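Local structure of hypothetical protein yqeU (Bacillus subtilis, 1VHK) at residues C55-V60 and V65-I70; H157-L162 and E217-Q222; A190-L195 and S248-L253. The protein probably methylates N3 of one uridine in 16S ribosomal RNA within the assembled small ribosomal subunit, using S-adenosyl-L-methionine as methyl donor. All coordinates share one frame; numbering follows the deposited sequence.

Interaction 1 (C55-V60 and V65-I70); sequences CELQSV and VSCLVI
On one face of the sheet Leu57 and Val65 cross obliquely, brought together by their first torsions: Leu57 holds CG beside its backbone N, and Val65 swings CG1 to the far side from its own N (chi1 154°), which brings Val65 CG1 3.4 Å from Leu57 CD1. The two residues belong to a beta hairpin of the PUA domain, strands 52-60 and 64-72, whose short segments 55-57 and 65-70 run antiparallel at 145°, with a classic beta bulge at Gln58 and Ser59 breaking strand 52-60. Leu57 CD1 also reaches Cys67 SG, its partner in a non-hydrogen-bonded pair. Val65 CG2 serves the neighbouring pair, lying alongside Val60 CG1 at 4.1 Å with both side chains pointing the same way. This face, which also carries Cys55, turns inward, and Ile31 and Val32 of helix 26-35 pack on Val65. Replacing Val65 by an alanine takes away both methyls that meet Leu57 CD1 and Val60 CG1, and would probably open a gap between them and helix 26-35.

The other face is more polar and more open to solvent, with Glu56, Ser59, Ser66 and Leu68. The extended chain of Gln58 lies across Leu68, with NE2 in van der Waals contact with Leu68 CB at 3.6 Å. Before the bulge the pairing is regular: Glu56 N gives to Leu68 O at 2.9 Å, and Leu68 N returns a bond to Glu56 O at 3.1 Å. At the bulge Gln58 and Ser59 stand opposite Ser66, and the register slips by one residue. Ser66 O therefore takes two backbone donors from the same face of its carbonyl plane, a bent bond from Gln58 N at 2.9 Å and an almost straight one (177°) from Ser59 N at 3.0 Å.

Interaction 2 (H157-L162 and E217-Q222); sequences HSFQQL and ERLTEQ
Phe159 and Arg218 cross at about a right angle, the ring presenting its edge rather than a face to the aliphatic base of the arginine. Phe159 CE1 lies 4.0 Å from Arg218 CG, which sits near the ring plane, and Arg218 CB is close behind. Two helices of the SPOUT-type methyltransferase domain meet here, 159-165 and 213-221; the first leads from strand 152-153 toward strand 171-175 of the parallel sheet, and the second precedes strand 225-227, at one edge of the sheet. The guanidinium plane is turned 42° from the ring, and the chain of Arg218 bends at chi2 and chi3, turning the charged group toward Glu221 of its own helix; the salt bridge modelled there is too short for its details to be trusted. Only the methylene part of the arginine thus serves the ring.

Leu219 supplies the apolar centre of the contact. Its CG approaches Phe159 CZ obliquely at 4.3 Å, while its CD2 meets CD2 of Leu162, one helical turn on from Phe159, at 4.2 Å. Phe159 gets to this place by setting CG on the far side of CA from its backbone N (chi1 -172°). No hydrogen bond joins the two segments, and the helix backbones stay well apart, with CA of Leu162 and CA of Leu219 9.3 Å from each other. Phe113 of strand 109-113 touches both Phe159 and Leu162, and Leu163 packs on Arg218 and Leu219, so the contact continues inward to the sheet and along the first helix.

The start of helix 159-165 is fixed by a capping box between Ser158 and Gln161. Gln161 N donates to Ser158 OG at 2.8 Å, and Ser158 N donates in return to a lone pair of Gln161 OE1, in the carbonyl plane, at 2.8 Å.

Interaction 3 (A190-L195 and S248-L253); sequences AIVSSL and SYQTEL
Gln250 and Val192 slide past each other in opposite directions, touching where Val192 CG1 lies 4.1 Å from Gln250 CG. The valine directs CG1 to the side of CA remote from its backbone N (chi1 167°), toward the other helix. Gln250 also leads CG away from its N, then bends at chi2 (78°), and this kink carries the amide past the valine to Ser193. There Gln250 OE1 stands 3.5 Å from Ser193 CB and Gln250 CD 3.7 Å from the same carbon, a van der Waals contact with no hydrogen bond across the segments. Ser193 OG occupies the position between its backbone N and carbonyl carbon, which suits its hydrogen bond to Ser189 O one turn earlier.

The contact joins helix 187-193 to the C-terminal helix 239-253, which in this SPOUT-type domain forms part of the dimer interface. Gln250 NE2 makes a weak hydrogen bond to Tyr249 OH of the second subunit, whereas Tyr249 OH bonds Gln250 OE1 of that subunit. Nearby, Glu252 OE2 makes a salt bridge to Arg232 of the second subunit, and Ser248 OG bonds Tyr242 OH of that subunit.

The backbones are closest at Ser193 and Gln250, whose CA atoms are 6.9 Å apart. Next along the chain, Ser194 folds back on Ile191: Ser194 OG donates to a lone pair of Ile191 O, in the carbonyl plane, at 3.1 Å, and Ser194 N reaches the same oxygen at 2.9 Å.

How the interactions relate
Interaction 1 belongs to the PUA domain, whereas interactions 2 and 3 lie on the methyltransferase part, and the first is remote from both: its centre is about 49 Å from that of interaction 2, on the opposite side of the chain's centre, and about 39 Å from that of interaction 3. The other two are closer, with centres about 25 Å and nearest atoms about 12 Å apart, and their segments alternate in sequence. Both join helices around one parallel sheet, but only interaction 3 has the second subunit within reach. In relatives of the SPOUT class the cofactor binds in the C-terminal knot near the dimer interface, probably nearer here to interaction 3 than to interaction 1.

Interaction 1 (C55-V60 and V65-I70)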
loop_
_atom_site.group_PDB
_atom_site.type_symbol
_atom_site.label_atom_id
_atom_site.label_comp_id
_atom_site.label_asym_id
_atom_site.label_seq_id
_atom_site.Cartn_x
_atom_site.Cartn_y
_atom_site.Cartn_z
ATOM N N CYS A 55 24.055 -5.588 13.094
ATOM C CA CYS A 55 25.354 -6.224 12.968
ATOM C C CYS A 55 26.425 -5.278 12.430
ATOM O O CYS A 55 26.142 -4.337 11.698
ATOM C CB CYS A 55 25.285 -7.462 12.073
ATOM S SG CYS A 55 23.980 -8.630 12.498
ATOM N N GLU A 56 27.656 -5.599 12.808
ATOM C CA GLU A 56 28.862 -4.901 12.397
ATOM C C GLU A 56 29.742 -5.828 11.560
ATOM O O GLU A 56 30.008 -6.973 11.928
ATOM C CB GLU A 56 29.615 -4.397 13.635
ATOM C CG GLU A 56 30.603 -3.290 13.424
ATOM C CD GLU A 56 30.922 -2.439 14.625
ATOM O OE1 GLU A 56 30.172 -1.481 14.931
ATOM O OE2 GLU A 56 31.982 -2.636 15.274
ATOM N N LEU A 57 30.150 -5.387 10.368
ATOM C CA LEU A 57 31.022 -6.229 9.548
ATOM C C LEU A 57 32.427 -6.264 10.163
ATOM O O LEU A 57 33.138 -5.278 10.256
ATOM C CB LEU A 57 31.043 -5.813 8.110
ATOM C CG LEU A 57 29.863 -6.156 7.205
ATOM C CD1 LEU A 57 29.122 -7.402 7.675
ATOM C CD2 LEU A 57 28.918 -4.980 7.054
ATOM N N GLN A 58 32.750 -7.427 10.706
ATOM C CA GLN A 58 34.022 -7.730 11.323
ATOM C C GLN A 58 34.989 -8.193 10.227
ATOM O O GLN A 58 36.106 -7.703 10.113
ATOM C CB GLN A 58 33.847 -8.824 12.372
ATOM C CG GLN A 58 35.132 -9.365 12.953
ATOM C CD GLN A 58 34.995 -9.870 14.373
ATOM O OE1 GLN A 58 35.882 -10.559 14.904
ATOM N NE2 GLN A 58 33.881 -9.523 15.011
ATOM N N SER A 59 34.464 -9.028 9.328
ATOM C CA SER A 59 35.290 -9.523 8.223
ATOM C C SER A 59 34.561 -9.469 6.895
ATOM O O SER A 59 33.369 -9.797 6.811
ATOM C CB SER A 59 35.772 -10.938 8.529
ATOM O OG SER A 59 36.160 -11.616 7.362
ATOM N N VAL A 60 35.236 -8.974 5.857
ATOM C CA VAL A 60 34.656 -8.874 4.531
ATOM C C VAL A 60 35.596 -9.435 3.463
ATOM O O VAL A 60 36.616 -8.853 3.108
ATOM C CB VAL A 60 34.203 -7.465 4.156
ATOM C CG1 VAL A 60 32.976 -7.037 4.958
ATOM C CG2 VAL A 60 35.311 -6.441 4.320
ATOM N N VAL A 65 31.484 -13.232 4.518
ATOM C CA VAL A 65 31.393 -11.961 5.252
ATOM C C VAL A 65 31.108 -12.279 6.717
ATOM O O VAL A 65 30.157 -12.995 7.022
ATOM C CB VAL A 65 30.334 -11.030 4.672
ATOM C CG1 VAL A 65 29.789 -10.065 5.714
ATOM C CG2 VAL A 65 30.883 -10.223 3.493
ATOM N N SER A 66 31.979 -11.817 7.606
ATOM C CA SER A 66 31.799 -12.129 9.026
ATOM C C SER A 66 31.168 -10.958 9.764
ATOM O O SER A 66 31.529 -9.816 9.501
ATOM C CB SER A 66 33.121 -12.539 9.662
ATOM O OG SER A 66 33.594 -13.750 9.083
ATOM N N CYS A 67 30.226 -11.269 10.658
ATOM C CA CYS A 67 29.508 -10.286 11.411
ATOM C C CYS A 67 29.466 -10.545 12.918
ATOM O O CYS A 67 29.378 -11.658 13.389
ATOM C CB CYS A 67 28.039 -10.176 10.941
ATOM S SG CYS A 67 27.795 -10.119 9.165
ATOM N N LEU A 68 29.453 -9.442 13.638
ATOM C CA LEU A 68 29.357 -9.365 15.088
ATOM C C LEU A 68 28.009 -8.719 15.421
ATOM O O LEU A 68 27.734 -7.681 14.818
ATOM C CB LEU A 68 30.472 -8.423 15.572
ATOM C CG LEU A 68 30.274 -7.746 16.923
ATOM C CD1 LEU A 68 30.294 -8.756 18.057
ATOM C CD2 LEU A 68 31.307 -6.656 17.124
ATOM N N VAL A 69 27.168 -9.354 16.216
ATOM C CA VAL A 69 25.873 -8.737 16.522
ATOM C C VAL A 69 26.029 -7.719 17.631
ATOM O O VAL A 69 26.374 -8.051 18.757
ATOM C CB VAL A 69 24.719 -9.696 16.747
ATOM C CG1 VAL A 69 25.157 -11.126 16.879
ATOM C CG2 VAL A 69 23.830 -9.282 17.929
ATOM N N ILE A 70 25.762 -6.449 17.319
ATOM C CA ILE A 70 25.902 -5.410 18.343
ATOM C C ILE A 70 24.625 -5.120 19.092
ATOM O O ILE A 70 24.659 -4.596 20.220
ATOM C CB ILE A 70 26.536 -4.154 17.727
ATOM C CG1 ILE A 70 25.658 -3.560 16.645
ATOM C CG2 ILE A 70 27.907 -4.544 17.165
ATOM C CD1 ILE A 70 26.172 -2.315 15.946
#

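Interaction 2 (H157-L162 and E217-Q222)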
loop_
_atom_site.group_PDB
_atom_site.type_symbol
_atom_site.label_atom_id
_atom_site.label_comp_id
_atom_site.label_asym_id
_atom_site.label_seq_id
_atom_site.Cartn_x
_atom_site.Cartn_y
_atom_site.Cartn_z
ATOM N N HIS A 157 -2.634 -21.367 -9.159
ATOM C CA HIS A 157 -3.666 -22.304 -8.813
ATOM C C HIS A 157 -4.785 -22.306 -9.848
ATOM O O HIS A 157 -5.125 -21.278 -10.419
ATOM C CB HIS A 157 -4.325 -21.898 -7.469
ATOM C CG HIS A 157 -3.608 -22.376 -6.252
ATOM N ND1 HIS A 157 -2.285 -22.166 -6.028
ATOM C CD2 HIS A 157 -4.072 -23.053 -5.164
ATOM C CE1 HIS A 157 -1.930 -22.735 -4.882
ATOM N NE2 HIS A 157 -3.001 -23.268 -4.324
ATOM N N SER A 158 -5.305 -23.514 -10.086
ATOM C CA SER A 158 -6.496 -23.545 -10.975
ATOM C C SER A 158 -7.602 -22.936 -10.088
ATOM O O SER A 158 -7.437 -22.951 -8.873
ATOM C CB SER A 158 -6.857 -24.970 -11.329
ATOM O OG SER A 158 -7.350 -25.667 -10.168
ATOM N N PHE A 159 -8.703 -22.514 -10.647
ATOM C CA PHE A 159 -9.823 -22.025 -9.856
ATOM C C PHE A 159 -10.282 -23.096 -8.875
ATOM O O PHE A 159 -10.587 -22.800 -7.731
ATOM C CB PHE A 159 -10.982 -21.602 -10.759
ATOM C CG PHE A 159 -12.062 -20.913 -9.965
ATOM C CD1 PHE A 159 -13.137 -21.636 -9.485
ATOM C CD2 PHE A 159 -11.972 -19.560 -9.682
ATOM C CE1 PHE A 159 -14.125 -21.009 -8.741
ATOM C CE2 PHE A 159 -12.952 -18.937 -8.930
ATOM C CZ PHE A 159 -14.032 -19.667 -8.463
ATOM N N GLN A 160 -10.322 -24.348 -9.329
ATOM C CA GLN A 160 -10.714 -25.477 -8.504
ATOM C C GLN A 160 -9.770 -25.628 -7.310
ATOM O O GLN A 160 -10.231 -25.773 -6.176
ATOM C CB GLN A 160 -10.702 -26.782 -9.298
ATOM C CG GLN A 160 -11.519 -27.919 -8.783
ATOM C CD GLN A 160 -11.260 -28.473 -7.423
ATOM O OE1 GLN A 160 -12.156 -28.557 -6.554
ATOM N NE2 GLN A 160 -10.021 -28.912 -7.153
ATOM N N GLN A 161 -8.477 -25.645 -7.587
ATOM C CA GLN A 161 -7.491 -25.861 -6.522
ATOM C C GLN A 161 -7.632 -24.848 -5.398
ATOM O O GLN A 161 -7.531 -25.168 -4.212
ATOM C CB GLN A 161 -6.076 -25.837 -7.097
ATOM C CG GLN A 161 -5.747 -27.106 -7.885
ATOM C CD GLN A 161 -4.437 -26.951 -8.635
ATOM O OE1 GLN A 161 -4.261 -25.951 -9.350
ATOM N NE2 GLN A 161 -3.542 -27.916 -8.444
ATOM N N LEU A 162 -7.875 -23.597 -5.786
ATOM C CA LEU A 162 -8.070 -22.530 -4.834
ATOM C C LEU A 162 -9.240 -22.882 -3.913
ATOM O O LEU A 162 -9.090 -22.978 -2.684
ATOM C CB LEU A 162 -8.256 -21.205 -5.556
ATOM C CG LEU A 162 -8.740 -20.037 -4.671
ATOM C CD1 LEU A 162 -7.569 -19.369 -3.969
ATOM C CD2 LEU A 162 -9.562 -19.053 -5.482
ATOM N N GLU A 217 -20.533 -17.688 -6.612
ATOM C CA GLU A 217 -21.315 -18.806 -6.120
ATOM C C GLU A 217 -20.471 -19.928 -5.547
ATOM O O GLU A 217 -20.773 -20.388 -4.437
ATOM C CB GLU A 217 -22.231 -19.335 -7.226
ATOM C CG GLU A 217 -23.523 -18.548 -7.370
ATOM C CD GLU A 217 -24.607 -19.338 -8.074
ATOM O OE1 GLU A 217 -25.179 -20.256 -7.447
ATOM O OE2 GLU A 217 -24.900 -19.055 -9.265
ATOM N N ARG A 218 -19.411 -20.378 -6.203
ATOM C CA ARG A 218 -18.561 -21.444 -5.644
ATOM C C ARG A 218 -17.770 -20.974 -4.426
ATOM O O ARG A 218 -17.572 -21.738 -3.466
ATOM C CB ARG A 218 -17.605 -21.955 -6.722
ATOM C CG ARG A 218 -18.053 -21.597 -8.125
ATOM C CD ARG A 218 -18.304 -22.816 -8.982
ATOM N NE ARG A 218 -18.823 -23.936 -8.226
ATOM C CZ ARG A 218 -20.042 -24.122 -7.759
ATOM N NH1 ARG A 218 -20.996 -23.220 -7.965
ATOM N NH2 ARG A 218 -20.336 -25.229 -7.082
ATOM N N LEU A 219 -17.310 -19.715 -4.454
ATOM C CA LEU A 219 -16.584 -19.171 -3.305
ATOM C C LEU A 219 -17.511 -19.041 -2.100
ATOM O O LEU A 219 -17.179 -19.494 -1.013
ATOM C CB LEU A 219 -15.912 -17.833 -3.643
ATOM C CG LEU A 219 -14.786 -17.898 -4.670
ATOM C CD1 LEU A 219 -14.626 -16.593 -5.419
ATOM C CD2 LEU A 219 -13.472 -18.315 -4.038
ATOM N N THR A 220 -18.722 -18.536 -2.298
ATOM C CA THR A 220 -19.681 -18.353 -1.216
ATOM C C THR A 220 -20.114 -19.649 -0.561
ATOM O O THR A 220 -20.345 -19.670 0.667
ATOM C CB THR A 220 -20.906 -17.568 -1.699
ATOM O OG1 THR A 220 -20.996 -17.745 -3.123
ATOM C CG2 THR A 220 -20.773 -16.088 -1.416
ATOM N N GLU A 221 -20.169 -20.751 -1.308
ATOM C CA GLU A 221 -20.527 -22.045 -0.737
ATOM C C GLU A 221 -19.356 -22.678 -0.003
ATOM O O GLU A 221 -19.540 -23.547 0.859
ATOM C CB GLU A 221 -21.158 -22.974 -1.757
ATOM C CG GLU A 221 -20.399 -23.128 -3.048
ATOM C CD GLU A 221 -21.135 -23.900 -4.122
ATOM O OE1 GLU A 221 -22.277 -23.526 -4.459
ATOM O OE2 GLU A 221 -20.554 -24.860 -4.672
ATOM N N GLN A 222 -18.139 -22.166 -0.228
ATOM C CA GLN A 222 -16.961 -22.590 0.512
ATOM C C GLN A 222 -16.740 -21.667 1.716
ATOM O O GLN A 222 -15.628 -21.589 2.254
ATOM C CB GLN A 222 -15.700 -22.561 -0.342
ATOM C CG GLN A 222 -15.587 -23.609 -1.419
ATOM C CD GLN A 222 -15.536 -25.031 -0.898
ATOM O OE1 GLN A 222 -14.681 -25.393 -0.085
ATOM N NE2 GLN A 222 -16.462 -25.866 -1.359
#

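Interaction 3 (A190-L195 and S248-L253)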
loop_
_atom_site.group_PDB
_atom_site.type_symbol
_atom_site.label_atom_id
_atom_site.label_comp_id
_atom_site.label_asym_id
_atom_site.label_seq_id
_atom_site.Cartn_x
_atom_site.Cartn_y
_atom_site.Cartn_z
ATOM N N ALA A 190 -16.279 -5.801 10.050
ATOM C CA ALA A 190 -16.706 -6.751 11.070
ATOM C C ALA A 190 -15.774 -7.941 11.109
ATOM O O ALA A 190 -15.309 -8.328 12.186
ATOM C CB ALA A 190 -18.141 -7.219 10.835
ATOM N N ILE A 191 -15.547 -8.578 9.942
ATOM C CA ILE A 191 -14.716 -9.779 10.009
ATOM C C ILE A 191 -13.325 -9.409 10.480
ATOM O O ILE A 191 -12.792 -9.925 11.460
ATOM C CB ILE A 191 -14.765 -10.646 8.775
ATOM C CG1 ILE A 191 -13.504 -10.537 7.909
ATOM C CG2 ILE A 191 -16.006 -10.441 7.927
ATOM C CD1 ILE A 191 -12.396 -11.459 8.389
ATOM N N VAL A 192 -12.730 -8.365 9.877
ATOM C CA VAL A 192 -11.371 -8.002 10.263
ATOM C C VAL A 192 -11.285 -7.633 11.718
ATOM O O VAL A 192 -10.362 -8.109 12.409
ATOM C CB VAL A 192 -10.787 -6.932 9.331
ATOM C CG1 VAL A 192 -9.510 -6.334 9.900
ATOM C CG2 VAL A 192 -10.522 -7.542 7.964
ATOM N N SER A 193 -12.253 -6.912 12.274
ATOM C CA SER A 193 -12.161 -6.544 13.688
ATOM C C SER A 193 -12.490 -7.685 14.627
ATOM O O SER A 193 -12.124 -7.628 15.822
ATOM C CB SER A 193 -12.878 -5.259 14.000
ATOM O OG SER A 193 -14.222 -5.252 13.569
ATOM N N SER A 194 -13.034 -8.795 14.138
ATOM C CA SER A 194 -13.310 -9.952 14.966
ATOM C C SER A 194 -12.250 -11.039 14.889
ATOM O O SER A 194 -12.458 -12.136 15.448
ATOM C CB SER A 194 -14.676 -10.541 14.566
ATOM O OG SER A 194 -14.525 -11.481 13.497
ATOM N N LEU A 195 -11.172 -10.864 14.122
ATOM C CA LEU A 195 -10.126 -11.884 14.046
ATOM C C LEU A 195 -9.103 -11.674 15.154
ATOM O O LEU A 195 -8.670 -10.553 15.454
ATOM C CB LEU A 195 -9.440 -11.924 12.694
ATOM C CG LEU A 195 -10.239 -12.390 11.478
ATOM C CD1 LEU A 195 -9.477 -12.073 10.192
ATOM C CD2 LEU A 195 -10.556 -13.876 11.550
ATOM N N SER A 248 -4.179 -3.016 8.539
ATOM C CA SER A 248 -3.152 -2.371 9.329
ATOM C C SER A 248 -3.728 -1.241 10.188
ATOM O O SER A 248 -3.422 -1.151 11.390
ATOM C CB SER A 248 -2.030 -1.817 8.468
ATOM O OG SER A 248 -1.197 -0.926 9.202
ATOM N N TYR A 249 -4.633 -0.466 9.586
ATOM C CA TYR A 249 -5.231 0.653 10.308
ATOM C C TYR A 249 -6.026 0.175 11.509
ATOM O O TYR A 249 -5.930 0.709 12.617
ATOM C CB TYR A 249 -6.085 1.464 9.347
ATOM C CG TYR A 249 -6.813 2.605 10.035
ATOM C CD1 TYR A 249 -6.190 3.809 10.332
ATOM C CD2 TYR A 249 -8.131 2.409 10.435
ATOM C CE1 TYR A 249 -6.861 4.814 10.985
ATOM C CE2 TYR A 249 -8.811 3.401 11.085
ATOM C CZ TYR A 249 -8.183 4.608 11.346
ATOM O OH TYR A 249 -8.930 5.587 11.966
ATOM N N GLN A 250 -6.824 -0.867 11.302
ATOM C CA GLN A 250 -7.654 -1.471 12.305
ATOM C C GLN A 250 -6.898 -2.227 13.383
ATOM O O GLN A 250 -7.190 -2.102 14.582
ATOM C CB GLN A 250 -8.655 -2.443 11.630
ATOM C CG GLN A 250 -9.391 -3.286 12.677
ATOM C CD GLN A 250 -10.502 -2.486 13.344
ATOM O OE1 GLN A 250 -10.697 -2.564 14.542
ATOM N NE2 GLN A 250 -11.266 -1.726 12.573
ATOM N N THR A 251 -6.029 -3.151 12.991
ATOM C CA THR A 251 -5.301 -3.970 13.954
ATOM C C THR A 251 -4.077 -3.293 14.529
ATOM O O THR A 251 -3.629 -3.757 15.582
ATOM C CB THR A 251 -4.906 -5.342 13.368
ATOM O OG1 THR A 251 -4.111 -5.124 12.192
ATOM C CG2 THR A 251 -6.125 -6.170 13.002
ATOM N N GLU A 252 -3.522 -2.227 13.956
ATOM C CA GLU A 252 -2.352 -1.582 14.500
ATOM C C GLU A 252 -2.480 -0.108 14.861
ATOM O O GLU A 252 -1.687 0.380 15.688
ATOM C CB GLU A 252 -1.159 -1.726 13.540
ATOM C CG GLU A 252 -0.970 -3.089 12.924
ATOM C CD GLU A 252 0.094 -3.080 11.847
ATOM O OE1 GLU A 252 1.027 -3.914 11.942
ATOM O OE2 GLU A 252 0.026 -2.225 10.939
ATOM N N LEU A 253 -3.297 0.691 14.217
ATOM C CA LEU A 253 -3.479 2.095 14.448
ATOM C C LEU A 253 -4.581 2.431 15.432
ATOM O O LEU A 253 -4.532 3.478 16.109
ATOM C CB LEU A 253 -3.700 2.849 13.115
ATOM C CG LEU A 253 -2.468 3.620 12.605
ATOM C CD1 LEU A 253 -1.227 2.739 12.678
ATOM C CD2 LEU A 253 -2.658 4.142 11.193
#